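Local structure of G protein coupled receptor (Arabidopsis thaliana, 3T33) at residues L90-Y95 with C134-V139; E122-I127 with R158-P163; N241-T246 with K254-T259; G335-T340 with S364-K369; V342-Y347 with T406-P411. The protein binds zinc as a member of the LanC-like family and may play a part in abscisic acid signalling. All coordinates share one frame; numbering follows the deposited sequence.

Contact 1 (L90-Y95 with C134-V139)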
# COMPACT_ATOMS: atom_id res chain seq x y z
N LEU A 90 -6.78 2.93 -10.06
CA LEU A 90 -6.04 4.15 -10.37
C LEU A 90 -7.02 5.24 -10.86
O LEU A 90 -6.86 6.44 -10.53
CB LEU A 90 -4.95 3.84 -11.40
CG LEU A 90 -4.30 5.13 -12.00
CD1 LEU A 90 -3.58 5.97 -10.92
CD2 LEU A 90 -3.33 4.75 -13.17
N LEU A 91 -8.03 4.81 -11.63
CA LEU A 91 -9.06 5.70 -12.18
C LEU A 91 -9.95 6.20 -11.10
O LEU A 91 -10.36 7.39 -11.09
CB LEU A 91 -9.87 4.96 -13.27
CG LEU A 91 -9.14 5.00 -14.61
CD1 LEU A 91 -9.73 3.97 -15.51
CD2 LEU A 91 -9.32 6.38 -15.24
N PHE A 92 -10.28 5.30 -10.18
CA PHE A 92 -10.98 5.69 -8.95
C PHE A 92 -10.19 6.76 -8.10
O PHE A 92 -10.76 7.75 -7.67
CB PHE A 92 -11.34 4.46 -8.09
CG PHE A 92 -12.23 4.79 -6.93
CD1 PHE A 92 -13.54 5.18 -7.14
CD2 PHE A 92 -11.76 4.76 -5.64
CE1 PHE A 92 -14.37 5.56 -6.07
CE2 PHE A 92 -12.59 5.14 -4.56
CZ PHE A 92 -13.91 5.52 -4.80
N LYS A 93 -8.92 6.53 -7.85
CA LYS A 93 -8.09 7.47 -7.11
C LYS A 93 -8.05 8.84 -7.84
O LYS A 93 -8.07 9.92 -7.23
CB LYS A 93 -6.68 6.91 -7.06
CG LYS A 93 -5.68 7.86 -6.50
CD LYS A 93 -5.41 7.61 -5.01
CE LYS A 93 -6.09 8.55 -4.18
NZ LYS A 93 -6.02 8.11 -2.74
N SER A 94 -8.02 8.78 -9.15
CA SER A 94 -8.01 9.99 -9.95
C SER A 94 -9.33 10.71 -9.87
O SER A 94 -9.40 11.94 -9.84
CB SER A 94 -7.75 9.63 -11.39
OG SER A 94 -7.67 10.81 -12.15
N TYR A 95 -10.40 9.95 -9.89
CA TYR A 95 -11.66 10.57 -9.65
C TYR A 95 -11.67 11.23 -8.24
O TYR A 95 -12.19 12.32 -8.08
CB TYR A 95 -12.80 9.53 -9.81
CG TYR A 95 -14.05 9.95 -9.14
CD1 TYR A 95 -14.81 11.03 -9.65
CD2 TYR A 95 -14.44 9.37 -7.95
CE1 TYR A 95 -15.97 11.48 -8.97
CE2 TYR A 95 -15.55 9.78 -7.28
CZ TYR A 95 -16.32 10.83 -7.79
OH TYR A 95 -17.44 11.22 -7.09
N CYS A 134 -15.42 -6.84 -6.38
CA CYS A 134 -16.70 -6.49 -5.84
C CYS A 134 -16.68 -5.28 -4.96
O CYS A 134 -17.66 -4.54 -4.91
CB CYS A 134 -17.24 -7.68 -5.04
SG CYS A 134 -17.64 -9.16 -6.12
N ALA A 135 -15.62 -5.08 -4.18
CA ALA A 135 -15.68 -3.98 -3.22
C ALA A 135 -15.49 -2.67 -3.97
O ALA A 135 -16.18 -1.71 -3.68
CB ALA A 135 -14.64 -4.15 -2.11
N LEU A 136 -14.61 -2.64 -4.98
CA LEU A 136 -14.46 -1.42 -5.77
C LEU A 136 -15.72 -1.17 -6.56
O LEU A 136 -16.22 -0.08 -6.66
CB LEU A 136 -13.30 -1.55 -6.75
CG LEU A 136 -12.45 -0.34 -7.16
CD1 LEU A 136 -11.70 -0.46 -8.50
CD2 LEU A 136 -13.06 1.04 -6.93
N GLY A 137 -16.27 -2.21 -7.13
CA GLY A 137 -17.51 -2.06 -7.90
C GLY A 137 -18.53 -1.36 -7.07
O GLY A 137 -19.13 -0.39 -7.53
N ALA A 138 -18.75 -1.87 -5.84
CA ALA A 138 -19.80 -1.36 -4.97
C ALA A 138 -19.53 0.09 -4.52
O ALA A 138 -20.43 0.87 -4.38
CB ALA A 138 -19.97 -2.29 -3.72
N VAL A 139 -18.26 0.42 -4.32
CA VAL A 139 -17.90 1.76 -3.85
C VAL A 139 -18.05 2.75 -5.01
O VAL A 139 -18.67 3.79 -4.88
CB VAL A 139 -16.49 1.76 -3.16
CG1 VAL A 139 -16.04 3.19 -2.90
CG2 VAL A 139 -16.54 0.96 -1.82

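Contact 2 (E122-I127 with R158-P163)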
# COMPACT_ATOMS: atom_id res chain seq x y z
N GLU A 122 -11.22 -18.58 -7.83
CA GLU A 122 -11.23 -18.94 -6.42
C GLU A 122 -10.48 -17.93 -5.52
O GLU A 122 -10.51 -18.07 -4.31
CB GLU A 122 -10.81 -20.40 -6.19
CG GLU A 122 -12.05 -21.29 -5.88
CD GLU A 122 -11.89 -22.80 -6.23
OE1 GLU A 122 -10.74 -23.31 -6.39
OE2 GLU A 122 -12.96 -23.48 -6.35
N ARG A 123 -9.87 -16.89 -6.12
CA ARG A 123 -9.18 -15.83 -5.36
C ARG A 123 -10.18 -15.04 -4.52
O ARG A 123 -11.22 -14.63 -4.95
CB ARG A 123 -8.38 -14.90 -6.26
CG ARG A 123 -7.32 -15.55 -7.19
CD ARG A 123 -6.22 -16.26 -6.43
NE ARG A 123 -5.02 -16.43 -7.27
CZ ARG A 123 -4.35 -17.58 -7.41
NH1 ARG A 123 -4.77 -18.69 -6.78
NH2 ARG A 123 -3.26 -17.63 -8.16
N VAL A 124 -9.85 -14.82 -3.27
CA VAL A 124 -10.81 -14.26 -2.36
C VAL A 124 -10.39 -12.84 -1.74
O VAL A 124 -11.14 -12.21 -0.99
CB VAL A 124 -11.03 -15.38 -1.34
CG1 VAL A 124 -10.63 -15.01 0.06
CG2 VAL A 124 -12.37 -16.07 -1.54
N THR A 125 -9.22 -12.33 -2.07
CA THR A 125 -8.74 -11.09 -1.38
C THR A 125 -8.94 -9.77 -2.18
O THR A 125 -9.25 -9.77 -3.40
CB THR A 125 -7.25 -11.19 -0.98
OG1 THR A 125 -6.45 -11.18 -2.17
CG2 THR A 125 -6.95 -12.51 -0.18
N PHE A 126 -8.73 -8.65 -1.48
CA PHE A 126 -8.77 -7.34 -2.16
C PHE A 126 -7.73 -7.22 -3.28
O PHE A 126 -8.08 -6.79 -4.40
CB PHE A 126 -8.58 -6.19 -1.15
CG PHE A 126 -8.85 -4.84 -1.71
CD1 PHE A 126 -10.12 -4.35 -1.79
CD2 PHE A 126 -7.80 -4.01 -2.11
CE1 PHE A 126 -10.37 -3.08 -2.32
CE2 PHE A 126 -8.05 -2.74 -2.58
CZ PHE A 126 -9.35 -2.29 -2.70
N ILE A 127 -6.49 -7.58 -3.00
CA ILE A 127 -5.39 -7.26 -3.90
C ILE A 127 -5.23 -8.33 -4.99
O ILE A 127 -4.78 -8.05 -6.11
CB ILE A 127 -4.07 -7.14 -3.12
CG1 ILE A 127 -4.06 -5.95 -2.13
CG2 ILE A 127 -2.86 -7.11 -4.03
CD1 ILE A 127 -2.92 -6.10 -0.99
N ARG A 158 -21.18 -10.56 -1.03
CA ARG A 158 -21.80 -11.38 0.00
C ARG A 158 -21.91 -12.89 -0.32
O ARG A 158 -22.12 -13.70 0.62
CB ARG A 158 -23.18 -10.83 0.27
CG ARG A 158 -23.17 -9.52 1.08
CD ARG A 158 -24.57 -9.13 1.32
NE ARG A 158 -24.67 -7.96 2.15
CZ ARG A 158 -25.77 -7.23 2.26
NH1 ARG A 158 -26.87 -7.51 1.56
NH2 ARG A 158 -25.77 -6.21 3.09
N GLY A 159 -21.76 -13.25 -1.61
CA GLY A 159 -21.71 -14.67 -2.03
C GLY A 159 -20.35 -15.33 -1.84
O GLY A 159 -20.20 -16.58 -1.95
N ILE A 160 -19.33 -14.53 -1.55
CA ILE A 160 -18.00 -15.11 -1.35
C ILE A 160 -17.96 -16.01 -0.12
O ILE A 160 -18.46 -15.66 0.94
CB ILE A 160 -16.88 -14.00 -1.30
CG1 ILE A 160 -16.69 -13.36 -2.70
CG2 ILE A 160 -15.55 -14.55 -0.85
CD1 ILE A 160 -16.05 -11.95 -2.68
N ARG A 161 -17.34 -17.18 -0.27
CA ARG A 161 -17.15 -18.09 0.85
C ARG A 161 -15.69 -18.46 1.00
O ARG A 161 -14.96 -18.54 0.01
CB ARG A 161 -17.98 -19.37 0.64
CG ARG A 161 -19.50 -19.13 0.45
CD ARG A 161 -20.15 -18.82 1.79
NE ARG A 161 -21.56 -18.50 1.51
CZ ARG A 161 -22.02 -17.28 1.24
NH1 ARG A 161 -21.17 -16.21 1.22
NH2 ARG A 161 -23.32 -17.15 0.94
N LEU A 162 -15.26 -18.72 2.23
CA LEU A 162 -13.86 -19.02 2.48
C LEU A 162 -13.63 -20.50 2.68
O LEU A 162 -14.07 -21.01 3.71
CB LEU A 162 -13.37 -18.30 3.73
CG LEU A 162 -13.79 -16.84 3.82
CD1 LEU A 162 -13.47 -16.30 5.20
CD2 LEU A 162 -13.07 -16.02 2.73
N PRO A 163 -12.91 -21.19 1.76
CA PRO A 163 -12.56 -22.61 2.05
C PRO A 163 -11.82 -22.76 3.37
O PRO A 163 -11.04 -21.88 3.71
CB PRO A 163 -11.61 -23.00 0.90
CG PRO A 163 -11.63 -21.91 -0.11
CD PRO A 163 -12.23 -20.67 0.55

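Contact 3 (N241-T246 with K254-T259)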
# COMPACT_ATOMS: atom_id res chain seq x y z
N ASN A 241 -1.83 -5.76 11.00
CA ASN A 241 -2.34 -4.53 10.40
C ASN A 241 -3.83 -4.64 10.25
O ASN A 241 -4.58 -3.85 10.85
CB ASN A 241 -1.66 -4.20 9.07
CG ASN A 241 -2.13 -2.86 8.48
OD1 ASN A 241 -2.80 -2.81 7.45
ND2 ASN A 241 -1.77 -1.81 9.12
N VAL A 242 -4.29 -5.68 9.55
CA VAL A 242 -5.74 -5.85 9.38
C VAL A 242 -6.46 -5.97 10.73
O VAL A 242 -7.56 -5.44 10.90
CB VAL A 242 -6.12 -7.10 8.49
CG1 VAL A 242 -7.55 -6.99 8.04
CG2 VAL A 242 -5.25 -7.15 7.23
N LEU A 243 -5.85 -6.69 11.67
CA LEU A 243 -6.51 -6.90 12.93
C LEU A 243 -6.68 -5.59 13.65
O LEU A 243 -7.72 -5.37 14.25
CB LEU A 243 -5.76 -7.93 13.78
CG LEU A 243 -5.83 -9.38 13.24
CD1 LEU A 243 -4.94 -10.20 14.13
CD2 LEU A 243 -7.30 -9.97 13.19
N MET A 244 -5.71 -4.68 13.54
CA MET A 244 -5.85 -3.40 14.25
C MET A 244 -6.97 -2.56 13.74
O MET A 244 -7.37 -1.61 14.39
CB MET A 244 -4.55 -2.60 14.27
CG MET A 244 -3.47 -3.39 15.02
SD MET A 244 -1.94 -2.48 15.16
CE MET A 244 -1.08 -3.01 13.67
N HIS A 245 -7.50 -2.93 12.58
CA HIS A 245 -8.56 -2.15 11.99
C HIS A 245 -9.94 -2.58 12.42
O HIS A 245 -10.92 -1.98 11.93
CB HIS A 245 -8.43 -2.10 10.49
CG HIS A 245 -7.33 -1.22 10.01
ND1 HIS A 245 -7.47 0.15 9.88
CD2 HIS A 245 -6.06 -1.49 9.66
CE1 HIS A 245 -6.33 0.68 9.47
NE2 HIS A 245 -5.46 -0.30 9.33
N THR A 246 -10.03 -3.55 13.35
CA THR A 246 -11.32 -4.13 13.84
C THR A 246 -11.41 -3.99 15.36
O THR A 246 -10.44 -3.59 16.01
CB THR A 246 -11.48 -5.69 13.58
OG1 THR A 246 -10.42 -6.42 14.24
CG2 THR A 246 -11.38 -6.03 12.18
N LYS A 254 -3.54 -7.53 23.56
CA LYS A 254 -2.25 -8.08 24.08
C LYS A 254 -1.54 -8.96 23.08
O LYS A 254 -0.33 -8.85 22.95
CB LYS A 254 -2.39 -8.90 25.40
CG LYS A 254 -1.69 -8.32 26.65
CD LYS A 254 -2.36 -8.75 27.99
CE LYS A 254 -3.70 -7.94 28.29
NZ LYS A 254 -4.16 -8.02 29.76
N ASP A 255 -2.27 -9.84 22.38
CA ASP A 255 -1.59 -10.76 21.46
C ASP A 255 -1.04 -10.06 20.19
O ASP A 255 0.04 -10.45 19.65
CB ASP A 255 -2.52 -11.91 21.09
CG ASP A 255 -2.69 -12.97 22.24
OD1 ASP A 255 -1.87 -13.04 23.17
OD2 ASP A 255 -3.65 -13.76 22.17
N VAL A 256 -1.77 -9.03 19.73
CA VAL A 256 -1.31 -8.24 18.59
C VAL A 256 -0.11 -7.42 19.03
O VAL A 256 0.95 -7.54 18.41
CB VAL A 256 -2.40 -7.37 17.99
CG1 VAL A 256 -1.84 -6.52 16.86
CG2 VAL A 256 -3.60 -8.25 17.50
N LYS A 257 -0.26 -6.65 20.12
CA LYS A 257 0.88 -5.91 20.73
C LYS A 257 2.07 -6.85 20.87
O LYS A 257 3.17 -6.57 20.38
CB LYS A 257 0.55 -5.30 22.10
CG LYS A 257 -0.24 -4.03 22.01
CD LYS A 257 -0.64 -3.51 23.37
CE LYS A 257 -1.58 -2.30 23.28
NZ LYS A 257 -2.16 -1.89 24.65
N GLY A 258 1.80 -8.02 21.43
CA GLY A 258 2.86 -9.02 21.67
C GLY A 258 3.66 -9.43 20.45
O GLY A 258 4.87 -9.45 20.48
N THR A 259 2.94 -9.78 19.39
CA THR A 259 3.56 -10.19 18.10
C THR A 259 4.39 -9.05 17.53
O THR A 259 5.46 -9.27 17.00
CB THR A 259 2.47 -10.61 17.10
OG1 THR A 259 1.68 -11.63 17.72
CG2 THR A 259 3.03 -11.15 15.83

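Contact 4 (G335-T340 with S364-K369)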
# COMPACT_ATOMS: atom_id res chain seq x y z
N GLY A 335 9.31 -1.22 -4.52
CA GLY A 335 9.94 -0.16 -5.28
C GLY A 335 9.87 1.18 -4.57
O GLY A 335 9.54 1.25 -3.39
N ILE A 336 10.18 2.25 -5.30
CA ILE A 336 10.15 3.59 -4.75
C ILE A 336 8.73 4.13 -4.56
O ILE A 336 8.39 4.58 -3.48
CB ILE A 336 11.03 4.55 -5.56
CG1 ILE A 336 12.45 3.98 -5.60
CG2 ILE A 336 11.00 5.97 -4.94
CD1 ILE A 336 13.45 4.70 -6.56
N SER A 337 7.83 4.02 -5.54
CA SER A 337 6.47 4.53 -5.31
C SER A 337 5.91 3.96 -3.98
O SER A 337 5.24 4.67 -3.22
CB SER A 337 5.52 4.24 -6.49
OG SER A 337 6.06 4.63 -7.76
N GLY A 338 6.21 2.69 -3.69
CA GLY A 338 5.62 2.03 -2.52
C GLY A 338 6.32 2.48 -1.26
O GLY A 338 5.66 2.77 -0.26
N ASN A 339 7.66 2.54 -1.31
CA ASN A 339 8.40 3.06 -0.13
C ASN A 339 8.11 4.55 0.24
O ASN A 339 8.16 4.92 1.41
CB ASN A 339 9.88 2.75 -0.26
CG ASN A 339 10.15 1.25 -0.32
OD1 ASN A 339 11.25 0.83 -0.52
ND2 ASN A 339 9.14 0.46 -0.20
N THR A 340 7.71 5.36 -0.74
CA THR A 340 7.25 6.70 -0.44
C THR A 340 6.21 6.76 0.67
O THR A 340 6.24 7.67 1.52
CB THR A 340 6.66 7.35 -1.74
OG1 THR A 340 7.72 7.39 -2.67
CG2 THR A 340 6.19 8.76 -1.50
N SER A 364 10.16 13.15 -6.05
CA SER A 364 11.01 13.91 -6.98
C SER A 364 12.01 13.07 -7.66
O SER A 364 12.20 13.23 -8.88
CB SER A 364 11.72 15.04 -6.26
OG SER A 364 10.73 15.78 -5.58
N PHE A 365 12.64 12.14 -6.93
CA PHE A 365 13.57 11.21 -7.56
C PHE A 365 12.92 10.48 -8.73
O PHE A 365 13.42 10.50 -9.87
CB PHE A 365 14.10 10.18 -6.56
CG PHE A 365 15.08 9.17 -7.19
CD1 PHE A 365 14.62 7.96 -7.71
CD2 PHE A 365 16.45 9.44 -7.23
CE1 PHE A 365 15.54 7.04 -8.33
CE2 PHE A 365 17.35 8.54 -7.82
CZ PHE A 365 16.89 7.35 -8.37
N LEU A 366 11.76 9.85 -8.45
CA LEU A 366 11.00 9.20 -9.51
C LEU A 366 10.62 10.12 -10.66
O LEU A 366 10.76 9.74 -11.84
CB LEU A 366 9.71 8.57 -8.96
CG LEU A 366 9.88 7.26 -8.26
CD1 LEU A 366 8.59 6.93 -7.62
CD2 LEU A 366 10.25 6.24 -9.34
N LEU A 367 10.08 11.28 -10.39
CA LEU A 367 9.74 12.13 -11.54
C LEU A 367 10.96 12.54 -12.36
O LEU A 367 10.93 12.58 -13.61
CB LEU A 367 8.99 13.35 -11.09
CG LEU A 367 8.38 14.31 -12.12
CD1 LEU A 367 7.16 14.90 -11.48
CD2 LEU A 367 9.29 15.45 -12.48
N ASP A 368 12.06 12.84 -11.67
CA ASP A 368 13.23 13.40 -12.37
C ASP A 368 13.99 12.31 -13.16
O ASP A 368 14.47 12.56 -14.28
CB ASP A 368 14.14 14.14 -11.35
CG ASP A 368 15.20 15.06 -12.04
OD1 ASP A 368 14.83 16.11 -12.62
OD2 ASP A 368 16.39 14.71 -11.97
N LYS A 369 14.04 11.11 -12.60
CA LYS A 369 14.99 10.11 -13.04
C LYS A 369 14.38 8.86 -13.66
O LYS A 369 15.10 8.15 -14.40
CB LYS A 369 15.90 9.65 -11.88
CG LYS A 369 16.64 10.75 -11.07
CD LYS A 369 17.77 11.42 -11.84
CE LYS A 369 18.31 12.64 -11.09
NZ LYS A 369 19.74 12.83 -11.48

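Contact 5 (V342-Y347 with T406-P411)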
# COMPACT_ATOMS: atom_id res chain seq x y z
N VAL A 342 5.86 5.02 3.19
CA VAL A 342 6.42 5.04 4.55
C VAL A 342 6.53 6.48 5.09
O VAL A 342 6.05 6.78 6.20
CB VAL A 342 7.82 4.35 4.61
CG1 VAL A 342 8.37 4.47 5.99
CG2 VAL A 342 7.69 2.87 4.29
N PHE A 343 7.10 7.39 4.30
CA PHE A 343 7.22 8.78 4.77
C PHE A 343 5.91 9.49 4.96
O PHE A 343 5.72 10.16 5.94
CB PHE A 343 8.21 9.53 3.88
CG PHE A 343 9.48 8.76 3.67
CD1 PHE A 343 10.18 8.28 4.78
CD2 PHE A 343 9.94 8.46 2.40
CE1 PHE A 343 11.36 7.58 4.62
CE2 PHE A 343 11.11 7.76 2.21
CZ PHE A 343 11.82 7.28 3.32
N LEU A 344 5.01 9.33 4.01
CA LEU A 344 3.62 9.77 4.13
C LEU A 344 2.96 9.22 5.37
O LEU A 344 2.21 9.94 6.03
CB LEU A 344 2.80 9.31 2.94
CG LEU A 344 3.27 10.02 1.69
CD1 LEU A 344 2.50 9.46 0.46
CD2 LEU A 344 3.10 11.55 1.78
N SER A 345 3.25 7.99 5.71
CA SER A 345 2.61 7.44 6.89
C SER A 345 3.14 8.09 8.18
O SER A 345 2.40 8.30 9.14
CB SER A 345 2.82 5.90 6.97
OG SER A 345 1.75 5.29 7.75
N LEU A 346 4.44 8.38 8.19
CA LEU A 346 5.11 8.94 9.38
C LEU A 346 4.66 10.41 9.54
O LEU A 346 4.33 10.89 10.64
CB LEU A 346 6.64 8.81 9.22
CG LEU A 346 7.10 7.38 9.52
CD1 LEU A 346 8.47 7.11 8.96
CD2 LEU A 346 7.06 7.18 11.02
N TYR A 347 4.47 11.04 8.39
CA TYR A 347 3.96 12.39 8.33
C TYR A 347 2.53 12.47 8.80
O TYR A 347 2.22 13.33 9.59
CB TYR A 347 4.07 12.95 6.89
CG TYR A 347 3.53 14.35 6.73
CD1 TYR A 347 4.05 15.45 7.49
CD2 TYR A 347 2.51 14.61 5.81
CE1 TYR A 347 3.54 16.75 7.30
CE2 TYR A 347 2.02 15.93 5.61
CZ TYR A 347 2.55 16.97 6.36
OH TYR A 347 2.04 18.23 6.18
N THR A 406 -1.69 14.12 3.67
CA THR A 406 -2.25 13.62 4.95
C THR A 406 -3.47 12.66 4.78
O THR A 406 -3.92 12.04 5.75
CB THR A 406 -2.55 14.76 6.00
OG1 THR A 406 -3.53 15.68 5.49
CG2 THR A 406 -1.26 15.53 6.28
N GLN A 407 -4.03 12.61 3.57
CA GLN A 407 -5.11 11.70 3.25
C GLN A 407 -4.57 10.44 2.50
O GLN A 407 -5.31 9.55 2.23
CB GLN A 407 -6.18 12.41 2.40
CG GLN A 407 -7.01 13.45 3.17
CD GLN A 407 -7.68 12.87 4.44
OE1 GLN A 407 -7.54 13.42 5.52
NE2 GLN A 407 -8.39 11.75 4.29
N ALA A 408 -3.28 10.41 2.17
CA ALA A 408 -2.66 9.33 1.39
C ALA A 408 -2.58 8.03 2.15
O ALA A 408 -2.05 8.01 3.25
CB ALA A 408 -1.28 9.72 0.98
N LEU A 409 -3.14 6.98 1.55
CA LEU A 409 -3.16 5.59 2.07
C LEU A 409 -2.52 4.56 1.12
O LEU A 409 -2.94 4.49 -0.01
CB LEU A 409 -4.60 5.18 2.33
CG LEU A 409 -5.29 6.08 3.38
CD1 LEU A 409 -6.85 5.83 3.44
CD2 LEU A 409 -4.66 5.92 4.79
N PHE A 410 -1.52 3.76 1.57
CA PHE A 410 -0.92 2.72 0.70
C PHE A 410 -2.08 1.81 0.16
O PHE A 410 -2.87 1.30 0.93
CB PHE A 410 0.12 1.91 1.45
CG PHE A 410 0.89 0.90 0.60
CD1 PHE A 410 0.31 -0.27 0.14
CD2 PHE A 410 2.22 1.10 0.31
CE1 PHE A 410 1.05 -1.21 -0.63
CE2 PHE A 410 2.94 0.18 -0.46
CZ PHE A 410 2.33 -0.98 -0.92
N PRO A 411 -2.22 1.69 -1.18
CA PRO A 411 -3.40 1.01 -1.79
C PRO A 411 -3.47 -0.46 -1.33
O PRO A 411 -2.46 -1.20 -1.38
CB PRO A 411 -3.13 1.10 -3.29
CG PRO A 411 -1.63 1.20 -3.40
CD PRO A 411 -1.12 1.90 -2.14

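Contact 1 (L90-Y95 with C134-V139)
F92 meets L136 and V139 in a small, wholly apolar contact between two helices of the inner ring of an α/α barrel, the fold of LanC-like proteins. The two helices run in broadly the same direction, and their backbones come closest at F92 and L136, whose CA atoms are 8.5 Å apart. The flat ring of F92 suits its place by offering a face to L136 and its far end to V139. With CG anti to the backbone nitrogen (chi1 -171°), F92 sends its ring out toward the second helix. There L136 lays its CD2 methyl over one face of the ring, 4.3 Å from the ring centroid and 27° off the normal, a CH-pi contact. That methyl lies nearer the root of the ring than its tip, with L136 CD2 3.8 Å from F92 CG. One helical turn later V139 attends to the far end, where its CG1 comes within 3.7 Å of F92 CZ at a slant that is neither face nor edge. The branched valine crosses the phenylalanine at about a right angle, while the leucine runs antiparallel to it. The packing is close only round this ring. Elsewhere the two segments stand well apart: no hydrogen bond joins them, and just 139 Å² is buried between them. The loose side is still protein interior rather than solvent, because the other residues face different neighbours. L91 packs on helix 101-118, L90 and K93 on helix 392-402, C134 and A135 on helix 147-158, and A138 on helix 174-188, which V139 also touches.

Contact 2 (E122-I127 with R158-P163)
V124 makes the close contacts from its side, lying against I160 and L162 where two loops pass each other. R123, next to the exposed E122, bonds through its backbone with Y130 at the head of helix 130-144. V124 follows, and it is buried. Its two methyls divide the work, CG2 touching I160 CG2 at 3.6 Å and CG1 touching L162 CD2 at 3.8 Å. The backbone carbonyl of R161 also borders CG2. A short, branched residue suits this place, since it offers one methyl to each partner without a long chain to stow. Both loops join helices of the α/α barrel at one of its ends, and Y177 of helix 174-188 packs against all three of V124, I160 and L162. The opposing loop is braced on its outer side by R161, whose NH1 donates to R158 O at 2.8 Å in a nearly straight bond (178°) lying in the guanidinium plane. The same NH1 reaches I160 O at 2.8 Å, this time from above the carbonyl plane. After V124 the chain turns inward: T125 OG1 bonds with L171 O and C128 N, and the F126 ring meets those of W179 and F183.

Contact 3 (N241-T246 with K254-T259)
The backbones of N241-T246 and K254-T259 run roughly antiparallel and come nearest at L243 and V256, whose CA atoms are 7.8 Å apart. They form an α/α hairpin of the LanC-like barrel, in which helix 236-244 belongs to the inner ring and helix 250-265 to the outer one, with a short connection between them. V256 is the hub. It points toward the first segment and presents its two methyls to different residues, CG2 to L243 CD1 at 4.1 Å and CG1 to M244 CG at 4.0 Å. The β-branch suits a residue that must fill a site between two neighbours. L243 and M244 both cross the valine at a slant. The packing is apolar and not especially tight, since no atom pair comes closer than 4.0 Å. M244 bends at its third torsion (chi3 -90°), and this flexible thioether chain also packs on T297 and Y305 of helix 291-305. L243 and V256 share F206 of helix 195-212 as a further neighbour. The polar groups take their bonds elsewhere: D255 forms a salt bridge through OD2 with R210, and T246 OG1 donates to L243 O at 2.9 Å, in the carbonyl plane and on a lone pair. The bond ties the loop residue T246 back to the last turn of helix 236-244. T259 does likewise within its helix, where its OG1 donates to D255 O at 2.8 Å while T259 N approaches the same oxygen from the opposite face of the carbonyl plane.

Contact 4 (G335-T340 with S364-K369)
I336 and L366 make the main apolar contact. The two side chains lie alongside each other, pointing opposite ways, with I336 CG2 3.7 Å from L366 CD1. The other branch of I336 runs to F365: its CD1 lies 3.6 Å from F365 CE1, meeting the ring obliquely. Isoleucine suits this double role, because its short arm serves the leucine and its long arm the phenylalanine. F365 holds CG anti to the backbone nitrogen (chi1 180°), which turns its ring toward I336; the same ring also meets F11 and M379. L366 is shared with M395 and M398 of helix 392-402.

Polar bonds stay on one side or go outside the pair. S337 has two conformers, so the bond of its OG to V330 O is tentative. T340 OG1 donates to I336 O at 3.0 Å from above the carbonyl plane, and T340 N bonds the same oxygen.

The axes of the short helical segments approach to 10.6 Å, their directions 157° apart, close to antiparallel. This is the inner-to-outer α/α hairpin of the LanC-like barrel. The inner helix starts just after C333 and H334, zinc ligands together with C288, and the S337 side chain is about 12 Å from the bound zinc ion.

Contact 5 (V342-Y347 with T406-P411)
Helix residue L344 and tail residue A408 bring the two backbones nearest, at 6.9 Å between CA atoms, the tail turning through T406 and Q407 before it runs extended from A408 to P411. The helix is one of the inner ring of the LanC-like α/α barrel, and the tail is the C-terminal stretch that follows helix 392-402. No hydrogen bond crosses between the segments, so the fit rests on two patches of side-chain contact. In the first, L344 CD1 lies 3.8 Å from A408 CB. Leucine has the reach and alanine the slimness that let the tail come so near the helix, and P405 and M402 border L344 as well. The second patch lies one helical turn on, nearer the surface. Y347 holds CG anti to its backbone nitrogen (chi1 179°), which carries its ring out to T406, and the two side chains cross at a slant. Threonine suits this partly exposed spot because it gives the ring its methyl while the hydroxyl points away from the ring. Further along, the tail is pinned by other means. E414 bonds with S345 OG through OE2 and with F410 N through OE1, so a single carboxylate ties helix and tail together. F410 stacks on W287, the residue before the zinc ligand C288. At the outer patch, T406 CG2 is 3.4 Å from Y347 CE2 and touches the ring obliquely.

How the contacts relate
Contacts 1, 3 and 4 are buried helix-to-helix packing, whereas contacts 2 and 5 involve loops and are partly open. Contact 1 joins two inner-ring helices side by side; contacts 3 and 4 each join an inner helix to an outer one, on opposite sides of the chain's centre, about 30 Å apart between centres. Contacts 4 and 5 share helix 336-350 and touch where G338 O lies 3.8 Å from F410 CE2. Contact 5 is the most central, while contact 2 lies farthest out. All five meet through apolar groups without a hydrogen bond across, but aromatic rings serve contacts 1, 4 and 5, and aliphatic side chains alone contacts 2 and 3.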